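Local atomic coordinates of ESXA (Geobacillus thermodenitrificans, PDB entry 3ZBH), a protein that is of unknown function but, as a WXG100 (ESAT-6) family protein, is probably a small helical substrate of a type VII secretion system. Residues Ser25-Asp36 with Tyr58-Ala69. Numbering follows the deposited sequence.
Sequences SSNVTELIARLD and YQELRPSFEKMA. With ACT (acetate ion), chain L.
In the antiparallel helical hairpin of this WXG100 subunit, the side chain of I32, on helix 11-45, is a knob seated in the hole on helix 48-95 formed by Y58, R62, F65 and E66. I32 CD1 packs on F65 CB at 3.6 Å; with I32 CG1 beside the backbone N (chi1 -68°), the CG2 branch is left anti to it and lies over one face of the R62 guanidinium. Beside this knob a polar cluster ties the helices together. R62, extended from CG to NE, grips D36 side-on: NE reaches OD1 at 3.0 Å and NH2 reaches OD2 at 2.9 Å, each on a syn lone pair, the two flat groups only 18° from coplanar. The Y58 hydroxyl donates to the same D36 OD1 at 2.6 Å, coming from above the carboxylate plane, which stands nearly perpendicular to the ring. OD1 thus accepts from two donors, and with the R62 NH2 bond to OD2 three bonds limit the rotation of the carboxylate. L35 CB packs on Y58 CE1 at 3.7 Å. An acetate, probably from the crystallisation liquor, takes a further bond from R62 NH2 to OXT at 3.1 Å. The helix axes, 155° apart in direction, approach to 8.9 Å, and the backbones come closest where S25 lies beside A69. Near there V28 CG1 touches A69 CB at 3.9 Å. On the dimer side, F65 stacks on F65 of the second subunit.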
ATOM      1  N   SER B  25       2.855  -7.583  -3.232  1.00 20.43           N
ATOM      2  CA  SER B  25       1.500  -8.074  -3.086  1.00 20.79           C
ATOM      3  C   SER B  25       1.209  -8.379  -1.590  1.00 21.31           C
ATOM      4  O   SER B  25       0.159  -7.982  -1.083  1.00 22.22           O
ATOM      5  CB  SER B  25       1.247  -9.331  -3.915  1.00 19.98           C
ATOM      6  OG  SER B  25      -0.064  -9.805  -3.629  1.00 21.36           O
ATOM      7  N   SER B  26       2.133  -9.068  -0.918  1.00 22.39           N
ATOM      8  CA  SER B  26       1.991  -9.367   0.531  1.00 24.52           C
ATOM      9  C   SER B  26       1.873  -8.128   1.380  1.00 23.67           C
ATOM     10  O   SER B  26       1.027  -8.066   2.279  1.00 23.34           O
ATOM     11  CB  SER B  26       3.182 -10.187   1.053  1.00 25.14           C
ATOM     12  OG  SER B  26       3.324 -11.349   0.264  1.00 29.81           O
ATOM     13  N   ASN B  27       2.743  -7.142   1.123  1.00 23.97           N
ATOM     14  CA  ASN B  27       2.629  -5.862   1.787  1.00 23.37           C
ATOM     15  C   ASN B  27       1.271  -5.179   1.644  1.00 23.31           C
ATOM     16  O   ASN B  27       0.810  -4.558   2.604  1.00 21.67           O
ATOM     17  CB  ASN B  27       3.743  -4.898   1.353  1.00 25.87           C
ATOM     18  CG  ASN B  27       5.129  -5.398   1.731  1.00 28.41           C
ATOM     19  OD1 ASN B  27       5.286  -6.144   2.683  1.00 33.31           O
ATOM     20  ND2 ASN B  27       6.128  -5.003   0.967  1.00 30.75           N
ATOM     21  N   VAL B  28       0.636  -5.282   0.464  1.00 20.27           N
ATOM     22  CA  VAL B  28      -0.713  -4.737   0.247  1.00 20.00           C
ATOM     23  C   VAL B  28      -1.772  -5.426   1.124  1.00 21.12           C
ATOM     24  O   VAL B  28      -2.547  -4.734   1.798  1.00 19.75           O
ATOM     25  CB  VAL B  28      -1.158  -4.750  -1.264  1.00 19.85           C
ATOM     26  CG1 VAL B  28      -2.650  -4.410  -1.438  1.00 20.03           C
ATOM     27  CG2 VAL B  28      -0.317  -3.769  -2.044  1.00 21.15           C
ATOM     28  N   THR B  29      -1.820  -6.769   1.133  1.00 21.64           N
ATOM     29  CA  THR B  29      -2.853  -7.433   1.928  1.00 20.78           C
ATOM     30  C   THR B  29      -2.600  -7.301   3.439  1.00 20.90           C
ATOM     31  O   THR B  29      -3.556  -7.106   4.211  1.00 22.94           O
ATOM     32  CB  THR B  29      -3.097  -8.914   1.532  1.00 21.57           C
ATOM     33  OG1 THR B  29      -1.859  -9.606   1.527  1.00 23.80           O
ATOM     34  CG2 THR B  29      -3.767  -8.993   0.126  1.00 22.24           C
ATOM     35  N   GLU B  30      -1.332  -7.319   3.845  1.00 21.85           N
ATOM     36  CA  GLU B  30      -0.984  -7.057   5.247  1.00 23.46           C
ATOM     37  C   GLU B  30      -1.449  -5.666   5.671  1.00 23.83           C
ATOM     38  O   GLU B  30      -2.024  -5.489   6.753  1.00 21.71           O
ATOM     39  CB  GLU B  30       0.501  -7.302   5.499  1.00 25.25           C
ATOM     40  CG  GLU B  30       0.825  -8.792   5.370  1.00 28.28           C
ATOM     41  CD  GLU B  30       2.297  -9.063   5.314  1.00 33.55           C
ATOM     42  OE1 GLU B  30       3.071  -8.140   5.614  1.00 35.82           O
ATOM     43  OE2 GLU B  30       2.684 -10.200   4.987  1.00 36.82           O
ATOM     44  N   LEU B  31      -1.212  -4.681   4.811  1.00 21.33           N
ATOM     45  CA  LEU B  31      -1.659  -3.320   5.088  1.00 21.89           C
ATOM     46  C   LEU B  31      -3.179  -3.228   5.191  1.00 20.47           C
ATOM     47  O   LEU B  31      -3.713  -2.631   6.117  1.00 22.86           O
ATOM     48  CB  LEU B  31      -1.132  -2.374   3.994  1.00 21.70           C
ATOM     49  CG  LEU B  31      -1.662  -0.949   3.908  1.00 24.39           C
ATOM     50  CD1 LEU B  31      -1.161  -0.080   5.064  1.00 24.24           C
ATOM     51  CD2 LEU B  31      -1.182  -0.390   2.567  1.00 27.10           C
ATOM     52  N   ILE B  32      -3.889  -3.826   4.261  1.00 20.41           N
ATOM     53  CA  ILE B  32      -5.338  -3.817   4.343  1.00 19.72           C
ATOM     54  C   ILE B  32      -5.861  -4.435   5.650  1.00 21.50           C
ATOM     55  O   ILE B  32      -6.721  -3.869   6.311  1.00 20.91           O
ATOM     56  CB  ILE B  32      -5.986  -4.465   3.111  1.00 19.09           C
ATOM     57  CG1 ILE B  32      -5.738  -3.588   1.869  1.00 22.03           C
ATOM     58  CG2 ILE B  32      -7.492  -4.624   3.329  1.00 20.52           C
ATOM     59  CD1 ILE B  32      -6.124  -2.110   2.050  1.00 24.87           C
ATOM     60  N   ALA B  33      -5.293  -5.571   6.034  1.00 22.64           N
ATOM     61  CA  ALA B  33      -5.629  -6.211   7.296  1.00 23.17           C
ATOM     62  C   ALA B  33      -5.392  -5.272   8.480  1.00 23.67           C
ATOM     63  O   ALA B  33      -6.246  -5.161   9.353  1.00 23.59           O
ATOM     64  CB  ALA B  33      -4.825  -7.494   7.448  1.00 22.90           C
ATOM     65  N   ARG B  34      -4.253  -4.587   8.510  1.00 23.94           N
ATOM     66  CA  ARG B  34      -3.984  -3.619   9.585  1.00 24.26           C
ATOM     67  C   ARG B  34      -4.944  -2.422   9.589  1.00 25.95           C
ATOM     68  O   ARG B  34      -5.458  -2.022  10.656  1.00 22.86           O
ATOM     69  CB  ARG B  34      -2.532  -3.126   9.567  1.00 27.94           C
ATOM     70  CG  ARG B  34      -1.476  -4.197   9.797  1.00 28.59           C
ATOM     71  CD  ARG B  34      -0.108  -3.551  10.013  1.00 29.37           C
ATOM     72  NE  ARG B  34       0.343  -2.698   8.900  1.00 29.56           N
ATOM     73  CZ  ARG B  34       0.991  -3.126   7.814  1.00 30.91           C
ATOM     74  NH1 ARG B  34       1.272  -4.413   7.656  1.00 29.41           N
ATOM     75  NH2 ARG B  34       1.379  -2.254   6.885  1.00 29.27           N
ATOM     76  N   LEU B  35      -5.186  -1.853   8.409  1.00 25.05           N
ATOM     77  CA  LEU B  35      -6.191  -0.793   8.276  1.00 24.73           C
ATOM     78  C   LEU B  35      -7.614  -1.273   8.605  1.00 23.94           C
ATOM     79  O   LEU B  35      -8.409  -0.508   9.117  1.00 22.43           O
ATOM     80  CB  LEU B  35      -6.170  -0.198   6.864  1.00 23.70           C
ATOM     81  CG  LEU B  35      -4.850   0.464   6.448  1.00 26.51           C
ATOM     82  CD1 LEU B  35      -5.012   0.998   5.022  1.00 25.05           C
ATOM     83  CD2 LEU B  35      -4.503   1.599   7.408  1.00 25.45           C
ATOM     84  N   ASP B  36      -7.941  -2.531   8.320  1.00 25.21           N
ATOM     85  CA  ASP B  36      -9.259  -3.034   8.698  1.00 25.43           C
ATOM     86  C   ASP B  36      -9.456  -2.973  10.222  1.00 25.05           C
ATOM     87  O   ASP B  36     -10.512  -2.528  10.722  1.00 24.37           O
ATOM     88  CB  ASP B  36      -9.482  -4.479   8.220  1.00 25.68           C
ATOM     89  CG  ASP B  36      -9.791  -4.582   6.742  1.00 28.65           C
ATOM     90  OD1 ASP B  36     -10.100  -3.551   6.067  1.00 28.46           O
ATOM     91  OD2 ASP B  36      -9.713  -5.725   6.252  1.00 27.52           O
ATOM     92  N   TYR B  58     -12.770   4.935   3.170  1.00 32.19           N
ATOM     93  CA  TYR B  58     -11.943   3.739   3.293  1.00 30.58           C
ATOM     94  C   TYR B  58     -12.510   2.560   2.494  1.00 30.36           C
ATOM     95  O   TYR B  58     -11.816   1.975   1.628  1.00 28.71           O
ATOM     96  CB  TYR B  58     -11.760   3.351   4.769  1.00 29.66           C
ATOM     97  CG  TYR B  58     -11.001   2.058   4.894  1.00 29.13           C
ATOM     98  CD1 TYR B  58      -9.673   2.002   4.507  1.00 29.22           C
ATOM     99  CD2 TYR B  58     -11.623   0.879   5.345  1.00 27.66           C
ATOM    100  CE1 TYR B  58      -8.944   0.830   4.581  1.00 30.36           C
ATOM    101  CE2 TYR B  58     -10.890  -0.308   5.453  1.00 29.64           C
ATOM    102  CZ  TYR B  58      -9.556  -0.323   5.055  1.00 30.13           C
ATOM    103  OH  TYR B  58      -8.795  -1.460   5.095  1.00 29.07           O
ATOM    104  N   GLN B  59     -13.764   2.209   2.765  1.00 29.45           N
ATOM    105  CA  GLN B  59     -14.417   1.110   2.046  1.00 32.63           C
ATOM    106  C   GLN B  59     -14.569   1.343   0.532  1.00 34.74           C
ATOM    107  O   GLN B  59     -14.643   0.384  -0.244  1.00 35.56           O
ATOM    108  CB  GLN B  59     -15.768   0.747   2.674  1.00 34.05           C
ATOM    109  CG  GLN B  59     -15.675   0.170   4.095  1.00 37.97           C
ATOM    110  CD  GLN B  59     -15.033  -1.209   4.164  1.00 40.84           C
ATOM    111  OE1 GLN B  59     -14.298  -1.517   5.112  1.00 45.22           O
ATOM    112  NE2 GLN B  59     -15.301  -2.045   3.170  1.00 38.39           N
ATOM    113  N   GLU B  60     -14.618   2.603   0.110  1.00 32.99           N
ATOM    114  CA  GLU B  60     -14.604   2.913  -1.323  1.00 36.21           C
ATOM    115  C   GLU B  60     -13.256   2.558  -1.980  1.00 33.03           C
ATOM    116  O   GLU B  60     -13.202   2.179  -3.152  1.00 32.31           O
ATOM    117  CB  GLU B  60     -14.939   4.399  -1.543  1.00 40.70           C
ATOM    118  CG  GLU B  60     -15.433   4.745  -2.941  1.00 49.53           C
ATOM    119  CD  GLU B  60     -14.344   5.302  -3.845  1.00 56.17           C
ATOM    120  OE1 GLU B  60     -13.714   6.320  -3.472  1.00 59.96           O
ATOM    121  OE2 GLU B  60     -14.120   4.729  -4.939  1.00 59.22           O
ATOM    122  N   LEU B  61     -12.173   2.681  -1.224  1.00 29.64           N
ATOM    123  CA  LEU B  61     -10.843   2.501  -1.778  1.00 29.05           C
ATOM    124  C   LEU B  61     -10.320   1.082  -1.619  1.00 28.26           C
ATOM    125  O   LEU B  61      -9.473   0.628  -2.391  1.00 26.13           O
ATOM    126  CB  LEU B  61      -9.865   3.463  -1.108  1.00 29.51           C
ATOM    127  CG  LEU B  61     -10.125   4.948  -1.355  1.00 30.40           C
ATOM    128  CD1 LEU B  61      -9.199   5.769  -0.473  1.00 29.54           C
ATOM    129  CD2 LEU B  61      -9.934   5.290  -2.826  1.00 28.14           C
ATOM    130  N   ARG B  62     -10.805   0.397  -0.601  1.00 27.01           N
ATOM    131  CA  ARG B  62     -10.320  -0.933  -0.268  1.00 26.66           C
ATOM    132  C   ARG B  62     -10.344  -1.905  -1.465  1.00 26.20           C
ATOM    133  O   ARG B  62      -9.389  -2.639  -1.658  1.00 26.12           O
ATOM    134  CB  ARG B  62     -11.106  -1.491   0.913  1.00 26.86           C
ATOM    135  CG  ARG B  62     -10.423  -2.660   1.632  1.00 27.33           C
ATOM    136  CD  ARG B  62     -11.418  -3.248   2.641  1.00 28.60           C
ATOM    137  NE  ARG B  62     -10.876  -4.405   3.335  1.00 27.02           N
ATOM    138  CZ  ARG B  62     -10.986  -5.662   2.908  1.00 29.71           C
ATOM    139  NH1 ARG B  62     -11.613  -5.951   1.759  1.00 28.48           N
ATOM    140  NH2 ARG B  62     -10.454  -6.638   3.629  1.00 30.00           N
ATOM    141  N   PRO B  63     -11.433  -1.918  -2.273  1.00 27.00           N
ATOM    142  CA  PRO B  63     -11.430  -2.935  -3.318  1.00 27.37           C
ATOM    143  C   PRO B  63     -10.300  -2.733  -4.349  1.00 27.24           C
ATOM    144  O   PRO B  63      -9.876  -3.705  -4.982  1.00 25.45           O
ATOM    145  CB  PRO B  63     -12.788  -2.771  -4.009  1.00 28.68           C
ATOM    146  CG  PRO B  63     -13.644  -2.003  -3.061  1.00 29.38           C
ATOM    147  CD  PRO B  63     -12.741  -1.237  -2.141  1.00 28.49           C
ATOM    148  N   SER B  64      -9.823  -1.499  -4.498  1.00 24.41           N
ATOM    149  CA  SER B  64      -8.773  -1.224  -5.463  1.00 25.08           C
ATOM    150  C   SER B  64      -7.436  -1.733  -4.932  1.00 23.81           C
ATOM    151  O   SER B  64      -6.548  -2.066  -5.702  1.00 21.31           O
ATOM    152  CB  SER B  64      -8.704   0.271  -5.746  1.00 26.73           C
ATOM    153  OG  SER B  64      -9.849   0.660  -6.490  1.00 31.23           O
ATOM    154  N   PHE B  65      -7.287  -1.772  -3.605  1.00 21.55           N
ATOM    155  CA  PHE B  65      -6.123  -2.410  -3.012  1.00 21.89           C
ATOM    156  C   PHE B  65      -6.138  -3.918  -3.254  1.00 22.67           C
ATOM    157  O   PHE B  65      -5.091  -4.498  -3.505  1.00 21.38           O
ATOM    158  CB  PHE B  65      -5.986  -2.068  -1.499  1.00 22.53           C
ATOM    159  CG  PHE B  65      -5.400  -0.695  -1.244  1.00 22.62           C
ATOM    160  CD1 PHE B  65      -6.053   0.454  -1.664  1.00 23.97           C
ATOM    161  CD2 PHE B  65      -4.166  -0.559  -0.610  1.00 24.61           C
ATOM    162  CE1 PHE B  65      -5.497   1.714  -1.460  1.00 23.99           C
ATOM    163  CE2 PHE B  65      -3.613   0.696  -0.396  1.00 23.46           C
ATOM    164  CZ  PHE B  65      -4.270   1.837  -0.829  1.00 23.44           C
ATOM    165  N   GLU B  66      -7.305  -4.555  -3.184  1.00 22.15           N
ATOM    166  CA  GLU B  66      -7.357  -6.002  -3.457  1.00 22.36           C
ATOM    167  C   GLU B  66      -7.041  -6.239  -4.927  1.00 21.48           C
ATOM    168  O   GLU B  66      -6.398  -7.201  -5.272  1.00 20.87           O
ATOM    169  CB  GLU B  66      -8.725  -6.600  -3.102  1.00 24.06           C
ATOM    170  CG  GLU B  66      -9.074  -6.497  -1.601  1.00 24.81           C
ATOM    171  CD  GLU B  66      -8.012  -7.099  -0.673  1.00 27.10           C
ATOM    172  OE1 GLU B  66      -7.254  -8.019  -1.072  1.00 25.47           O
ATOM    173  OE2 GLU B  66      -7.907  -6.641   0.491  1.00 28.27           O
ATOM    174  N   LYS B  67      -7.486  -5.332  -5.798  1.00 20.29           N
ATOM    175  CA  LYS B  67      -7.143  -5.461  -7.216  1.00 20.92           C
ATOM    176  C   LYS B  67      -5.646  -5.308  -7.444  1.00 17.81           C
ATOM    177  O   LYS B  67      -5.071  -5.956  -8.303  1.00 20.10           O
ATOM    178  CB  LYS B  67      -7.908  -4.426  -8.051  1.00 23.44           C
ATOM    179  CG  LYS B  67      -9.367  -4.767  -8.312  1.00 27.01           C
ATOM    180  CD  LYS B  67     -10.109  -3.519  -8.754  1.00 31.24           C
ATOM    181  CE  LYS B  67     -11.622  -3.659  -8.754  1.00 37.47           C
ATOM    182  NZ  LYS B  67     -12.058  -4.452  -9.935  1.00 41.52           N
ATOM    183  N   MET B  68      -5.010  -4.419  -6.698  1.00 19.96           N
ATOM    184  CA  MET B  68      -3.565  -4.251  -6.827  1.00 18.95           C
ATOM    185  C   MET B  68      -2.862  -5.537  -6.394  1.00 18.20           C
ATOM    186  O   MET B  68      -1.910  -5.973  -7.014  1.00 17.58           O
ATOM    187  CB  MET B  68      -3.080  -3.068  -5.997  1.00 19.29           C
ATOM    188  CG  MET B  68      -1.591  -2.807  -6.142  1.00 22.15           C
ATOM    189  SD  MET B  68      -1.174  -2.087  -7.755  1.00 26.13           S
ATOM    190  CE  MET B  68      -1.554  -0.367  -7.418  1.00 24.86           C
ATOM    191  N   ALA B  69      -3.309  -6.109  -5.278  1.00 18.14           N
ATOM    192  CA  ALA B  69      -2.689  -7.337  -4.807  1.00 18.52           C
ATOM    193  C   ALA B  69      -2.817  -8.462  -5.858  1.00 17.04           C
ATOM    194  O   ALA B  69      -1.849  -9.188  -6.112  1.00 19.18           O
ATOM    195  CB  ALA B  69      -3.271  -7.735  -3.444  1.00 17.70           C
TER
HETATM  196  C   ACT L1096     -11.546  -9.547   1.301  1.00 48.68           C
HETATM  197  O   ACT L1096     -10.662  -9.027   0.597  1.00 49.29           O
HETATM  198  OXT ACT L1096     -11.643  -9.285   2.523  1.00 49.25           O
HETATM  199  CH3 ACT L1096     -12.499 -10.514   0.664  1.00 50.31           C